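Local coordinates for protein Non-reducing end beta-L-arabinofuranosidase (Bacteroides thetaiotaomicron, PDB 5MQO) that probably hydrolyses glycosidic bonds in plant pectin, as a family GH127 glycoside hydrolase with likely aceric acidase activity, at residues A[296-301]-A[382-387]; A[606-611]-A[674-679]. One frame throughout, in Å; residues are numbered along the deposited sequence.

Contact 1: A[296-301]-A[382-387]; sequences HAVRAN and TCANIG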
loop_
_atom_site.group_PDB
_atom_site.type_symbol
_atom_site.label_atom_id
_atom_site.label_comp_id
_atom_site.label_asym_id
_atom_site.label_seq_id
_atom_site.Cartn_x
_atom_site.Cartn_y
_atom_site.Cartn_z
ATOM N N HIS A 296 14.768 9.462 2.354
ATOM C CA HIS A 296 14.302 8.165 2.842
ATOM C C HIS A 296 12.783 7.994 2.563
ATOM O O HIS A 296 11.976 8.735 3.115
ATOM C CB HIS A 296 14.581 8.073 4.342
ATOM C CG HIS A 296 14.348 6.719 4.928
ATOM N ND1 HIS A 296 15.357 5.972 5.488
ATOM C CD2 HIS A 296 13.227 5.984 5.060
ATOM C CE1 HIS A 296 14.871 4.826 5.925
ATOM N NE2 HIS A 296 13.577 4.811 5.677
ATOM N N ALA A 297 12.405 7.010 1.738
ATOM C CA ALA A 297 11.070 7.006 1.157
ATOM C C ALA A 297 9.944 6.722 2.165
ATOM O O ALA A 297 8.849 7.237 2.048
ATOM C CB ALA A 297 11.012 6.089 -0.051
ATOM N N VAL A 298 10.244 5.932 3.181
ATOM C CA VAL A 298 9.301 5.631 4.262
ATOM C C VAL A 298 8.985 6.938 5.010
ATOM O O VAL A 298 7.822 7.323 5.136
ATOM C CB VAL A 298 9.840 4.567 5.283
ATOM C CG1 VAL A 298 8.737 4.171 6.262
ATOM C CG2 VAL A 298 10.360 3.317 4.604
ATOM N N ARG A 299 10.030 7.615 5.486
ATOM C CA ARG A 299 9.878 8.883 6.182
ATOM C C ARG A 299 9.115 9.881 5.308
ATOM O O ARG A 299 8.186 10.526 5.777
ATOM C CB ARG A 299 11.241 9.436 6.607
ATOM C CG ARG A 299 11.980 8.617 7.683
ATOM C CD ARG A 299 13.148 9.360 8.332
ATOM N NE ARG A 299 14.427 8.629 8.280
ATOM C CZ ARG A 299 15.642 9.136 8.612
ATOM N NH1 ARG A 299 15.810 10.390 9.071
ATOM N NH2 ARG A 299 16.721 8.367 8.503
ATOM N N ALA A 300 9.485 9.959 4.033
ATOM C CA ALA A 300 8.828 10.825 3.057
ATOM C C ALA A 300 7.329 10.559 2.950
ATOM O O ALA A 300 6.480 11.438 3.104
ATOM C CB ALA A 300 9.455 10.603 1.698
ATOM N N ASN A 301 7.017 9.322 2.637
ATOM C CA ASN A 301 5.676 8.981 2.298
ATOM C C ASN A 301 4.784 9.067 3.536
ATOM O O ASN A 301 3.687 9.603 3.427
ATOM C CB ASN A 301 5.627 7.614 1.653
ATOM C CG ASN A 301 6.139 7.610 0.227
ATOM O OD1 ASN A 301 6.358 8.653 -0.394
ATOM N ND2 ASN A 301 6.306 6.407 -0.318
ATOM N N THR A 382 9.412 -2.394 1.845
ATOM C CA THR A 382 7.969 -2.667 1.816
ATOM C C THR A 382 7.118 -1.569 2.475
ATOM O O THR A 382 6.031 -1.259 1.996
ATOM C CB THR A 382 7.632 -4.037 2.432
ATOM O OG1 THR A 382 8.453 -5.046 1.822
ATOM C CG2 THR A 382 6.158 -4.385 2.235
ATOM N N CYS A 383 7.648 -0.980 3.543
ATOM C CA CYS A 383 6.953 0.039 4.312
ATOM C C CYS A 383 6.852 1.349 3.551
ATOM O O CYS A 383 5.941 2.122 3.797
ATOM C CB CYS A 383 7.646 0.278 5.666
ATOM S SG CYS A 383 7.504 -1.088 6.862
ATOM N N ALA A 384 7.794 1.613 2.655
ATOM C CA ALA A 384 7.752 2.826 1.817
ATOM C C ALA A 384 6.582 2.713 0.861
ATOM O O ALA A 384 5.931 3.723 0.524
ATOM C CB ALA A 384 9.053 3.004 1.018
ATOM N N ASN A 385 6.333 1.474 0.431
ATOM C CA ASN A 385 5.305 1.183 -0.553
ATOM C C ASN A 385 3.926 1.262 0.154
ATOM O O ASN A 385 2.978 1.793 -0.381
ATOM C CB ASN A 385 5.572 -0.172 -1.184
ATOM C CG ASN A 385 7.042 -0.367 -1.588
ATOM O OD1 ASN A 385 7.803 0.590 -1.689
ATOM N ND2 ASN A 385 7.446 -1.622 -1.799
ATOM N N ILE A 386 3.870 0.792 1.395
ATOM C CA ILE A 386 2.707 0.964 2.275
ATOM C C ILE A 386 2.476 2.443 2.540
ATOM O O ILE A 386 1.345 2.875 2.706
ATOM C CB ILE A 386 2.903 0.226 3.633
ATOM C CG1 ILE A 386 2.942 -1.290 3.402
ATOM C CG2 ILE A 386 1.818 0.604 4.660
ATOM C CD1 ILE A 386 3.318 -2.112 4.614
ATOM N N GLY A 387 3.561 3.197 2.635
ATOM C CA GLY A 387 3.474 4.631 2.825
ATOM C C GLY A 387 2.802 5.313 1.652
ATOM O O GLY A 387 1.876 6.089 1.838
#

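Contact 2: A[606-611]-A[674-679]; sequences YCLESM and IRLIPY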
loop_
_atom_site.group_PDB
_atom_site.type_symbol
_atom_site.label_atom_id
_atom_site.label_comp_id
_atom_site.label_asym_id
_atom_site.label_seq_id
_atom_site.Cartn_x
_atom_site.Cartn_y
_atom_site.Cartn_z
ATOM N N TYR A 606 3.082 -8.152 -14.158
ATOM C CA TYR A 606 3.640 -9.480 -14.309
ATOM C C TYR A 606 5.163 -9.420 -14.390
ATOM O O TYR A 606 5.752 -8.378 -14.705
ATOM C CB TYR A 606 3.038 -10.192 -15.525
ATOM C CG TYR A 606 1.737 -10.894 -15.202
ATOM C CD1 TYR A 606 0.548 -10.172 -15.064
ATOM C CD2 TYR A 606 1.697 -12.259 -15.019
ATOM C CE1 TYR A 606 -0.642 -10.798 -14.741
ATOM C CE2 TYR A 606 0.521 -12.903 -14.721
ATOM C CZ TYR A 606 -0.656 -12.168 -14.580
ATOM O OH TYR A 606 -1.839 -12.789 -14.263
ATOM N N CYS A 607 5.770 -10.572 -14.113
ATOM C CA CYS A 607 7.214 -10.771 -14.227
ATOM C C CYS A 607 7.518 -12.123 -14.797
ATOM O O CYS A 607 6.615 -12.937 -14.961
ATOM C CB CYS A 607 7.853 -10.690 -12.844
ATOM S SG CYS A 607 7.412 -12.042 -11.740
ATOM N N LEU A 608 8.803 -12.345 -15.073
ATOM C CA LEU A 608 9.351 -13.629 -15.546
ATOM C C LEU A 608 10.407 -14.153 -14.570
ATOM O O LEU A 608 11.329 -13.403 -14.236
ATOM C CB LEU A 608 9.988 -13.439 -16.926
ATOM C CG LEU A 608 10.748 -14.618 -17.567
ATOM C CD1 LEU A 608 9.871 -15.849 -17.721
ATOM C CD2 LEU A 608 11.309 -14.234 -18.933
ATOM N N GLU A 609 10.258 -15.413 -14.110
ATOM C CA GLU A 609 11.298 -16.137 -13.318
ATOM C C GLU A 609 11.988 -17.200 -14.161
ATOM O O GLU A 609 11.401 -17.700 -15.093
ATOM C CB GLU A 609 10.722 -16.827 -12.093
ATOM C CG GLU A 609 9.976 -15.915 -11.173
ATOM C CD GLU A 609 9.891 -16.434 -9.762
ATOM O OE1 GLU A 609 8.797 -16.843 -9.346
ATOM O OE2 GLU A 609 10.911 -16.402 -9.049
ATOM N N SER A 610 13.213 -17.567 -13.793
ATOM C CA SER A 610 14.055 -18.441 -14.632
ATOM C C SER A 610 13.491 -19.831 -14.759
ATOM O O SER A 610 13.624 -20.425 -15.812
ATOM C CB SER A 610 15.502 -18.523 -14.129
ATOM O OG SER A 610 15.570 -18.585 -12.702
ATOM N N MET A 611 12.828 -20.332 -13.716
ATOM C CA MET A 611 12.165 -21.646 -13.775
ATOM C C MET A 611 10.924 -21.748 -14.700
ATOM O O MET A 611 10.446 -22.849 -14.899
ATOM C CB MET A 611 11.852 -22.180 -12.354
ATOM C CG MET A 611 10.790 -21.458 -11.521
ATOM S SD MET A 611 11.360 -19.966 -10.650
ATOM C CE MET A 611 12.549 -20.569 -9.440
ATOM N N ILE A 674 7.721 -19.207 -22.861
ATOM C CA ILE A 674 7.854 -18.610 -21.536
ATOM C C ILE A 674 6.499 -18.626 -20.863
ATOM O O ILE A 674 5.454 -18.737 -21.506
ATOM C CB ILE A 674 8.390 -17.159 -21.579
ATOM C CG1 ILE A 674 7.443 -16.209 -22.337
ATOM C CG2 ILE A 674 9.767 -17.113 -22.230
ATOM C CD1 ILE A 674 7.721 -14.749 -22.059
ATOM N N ARG A 675 6.537 -18.492 -19.553
ATOM C CA ARG A 675 5.349 -18.266 -18.773
ATOM C C ARG A 675 5.619 -17.105 -17.803
ATOM O O ARG A 675 6.628 -17.108 -17.080
ATOM C CB ARG A 675 5.001 -19.560 -18.069
ATOM C CG ARG A 675 4.050 -19.396 -16.926
ATOM C CD ARG A 675 3.426 -20.703 -16.517
ATOM N NE ARG A 675 4.366 -21.658 -15.940
ATOM C CZ ARG A 675 4.005 -22.671 -15.152
ATOM N NH1 ARG A 675 2.725 -22.862 -14.805
ATOM N NH2 ARG A 675 4.934 -23.498 -14.687
ATOM N N LEU A 676 4.738 -16.103 -17.817
ATOM C CA LEU A 676 4.797 -14.984 -16.857
ATOM C C LEU A 676 3.892 -15.252 -15.667
ATOM O O LEU A 676 2.813 -15.814 -15.834
ATOM C CB LEU A 676 4.392 -13.685 -17.537
ATOM C CG LEU A 676 5.210 -13.335 -18.791
ATOM C CD1 LEU A 676 4.850 -11.955 -19.341
ATOM C CD2 LEU A 676 6.699 -13.384 -18.504
ATOM N N ILE A 677 4.343 -14.888 -14.466
ATOM C CA ILE A 677 3.493 -14.952 -13.260
ATOM C C ILE A 677 3.417 -13.574 -12.620
ATOM O O ILE A 677 4.229 -12.694 -12.942
ATOM C CB ILE A 677 3.983 -15.986 -12.202
ATOM C CG1 ILE A 677 5.329 -15.583 -11.590
ATOM C CG2 ILE A 677 4.067 -17.386 -12.798
ATOM C CD1 ILE A 677 5.599 -16.252 -10.261
ATOM N N PRO A 678 2.455 -13.370 -11.713
ATOM C CA PRO A 678 2.351 -12.061 -11.087
ATOM C C PRO A 678 3.566 -11.762 -10.236
ATOM O O PRO A 678 4.100 -12.665 -9.586
ATOM C CB PRO A 678 1.109 -12.193 -10.201
ATOM C CG PRO A 678 0.319 -13.276 -10.846
ATOM C CD PRO A 678 1.377 -14.247 -11.255
ATOM N N TYR A 679 4.004 -10.513 -10.267
ATOM C CA TYR A 679 5.157 -10.098 -9.494
ATOM C C TYR A 679 4.990 -10.469 -8.055
ATOM O O TYR A 679 5.908 -11.063 -7.487
ATOM C CB TYR A 679 5.374 -8.604 -9.617
ATOM C CG TYR A 679 6.471 -8.023 -8.780
ATOM C CD1 TYR A 679 7.823 -8.232 -9.103
ATOM C CD2 TYR A 679 6.168 -7.219 -7.699
ATOM C CE1 TYR A 679 8.840 -7.663 -8.327
ATOM C CE2 TYR A 679 7.166 -6.632 -6.931
ATOM C CZ TYR A 679 8.499 -6.852 -7.237
ATOM O OH TYR A 679 9.446 -6.262 -6.446
#

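Contact 1: A[296-301]-A[382-387]
Val298 and Asn301 face Ala384 and Gly387 across two nearly parallel helices, consistent with the helical barrel expected of a GH127 catalytic domain. The short axes lie 8.0 Å apart and differ by 17° in direction, a close fit that small residues allow. Ala297 and Ala384 meet methyl to methyl, CB to CB at 3.8 Å. Beside them Val298 straddles two residues of the other helix with its two branches. With CG1 anti to the backbone N (chi1 -172°), Val298 CG2 is set beside that N and reaches over the backbone N of Ala384 at 3.6 Å, while Val298 CG1 touches Cys383 CB at 4.1 Å. Val298 CG2 also lies 3.8 Å from Ala384 CB, which is thus met by both Ala297 and Val298. One turn further on, Gly387 has no side chain to hold the helices apart, and Asn301 CB comes to 3.6 Å from the Gly387 carbonyl carbon. The one polar bond across the contact comes from the amide of the same asparagine: Asn301 ND2 donates to Ala384 O at 2.8 Å. The acceptor lies almost exactly in the amide plane, whereas the donor is tilted 26° from the plane of the carbonyl.

The other end of that amide is held from outside the two segments: Asn301 OD1 is hydrogen-bonded to Tyr367 OH, a hold that should help to fix which way round the amide sits. His296 takes the N-cap position just before the first turn of helix 297-314. Cys383 ties the first turn of its own helix to the start of helix 458-466, through the disulfide from Cys383 SG to Cys458 SG.

Contact 2: A[606-611]-A[674-679]
Cys607 N donates to Ile677 O in a nearly straight bond of 2.9 Å. Tyr606 CA also lies 3.5 Å from Ile677 O, a weak C-H...O contact. The return bond, Ile677 N to Cys607 O, is 3.0 Å long but more bent, with 143° at the hydrogen. These two bonds make Cys607 and Ile677 an antiparallel hydrogen-bonded pair in the beta-sheet of the C-terminal domain. Tyr606 and Pro678 form the neighbouring non-hydrogen-bonded pair, a position where the missing N-H of proline costs no bond between the strands.

The short strand axes run at 126° to each other, and only two bridges form between these segments. On its other edge the first strand is bonded to strand 690-697, through Leu608 and Thr691. Leu608 CB packs on Leu676 CD2 at 3.6 Å, and Leu608 CD1 approaches Arg675 O. On the same side, two residues earlier, the Tyr606 ring lies alongside the proline, with Pro678 CA over one face near the rim and Tyr606 CE2 at 3.8 Å from Pro678 CD; Leu676 lies between Tyr606 and Leu608 and touches both. The phenol OH is hydrogen-bonded to Val643 O. The sulfur of Cys607, placed between its own backbone N and carbonyl carbon (chi1 68°), reaches Tyr679 CA at 3.7 Å.

Glu609 shares the Cys607-Ile677 side of the sheet, where Glu609 OE1 lies 3.4 Å from Ile677 CD1. The same oxygen forms a salt bridge with Arg685, and OE2 accepts from Gly683 N. Although it is buried and touches aliphatic carbon, the carboxylate has Arg685 and the Gly683 N-H as partners, which probably offset the cost of burying its charge.

In the fold
Both contacts are buried, but the centre of contact 1 lies about 9 Å, and that of contact 2 about 22 Å, from the centre of the chain. Contact 1 joins two helices of the catalytic domain through small side chains and one amide; contact 2 joins two strands of the C-terminal domain through paired backbone bonds flanked by bulkier groups. No secondary-structure element is shared. The two do not touch, their nearest atoms being about 7 Å apart, yet one loop region serves both: Thr382 OG1 is hydrogen-bonded to Phe428 O and Asn431 ND2, while Tyr679 OH is hydrogen-bonded to Pro432 O and its side chain rests on Asn431.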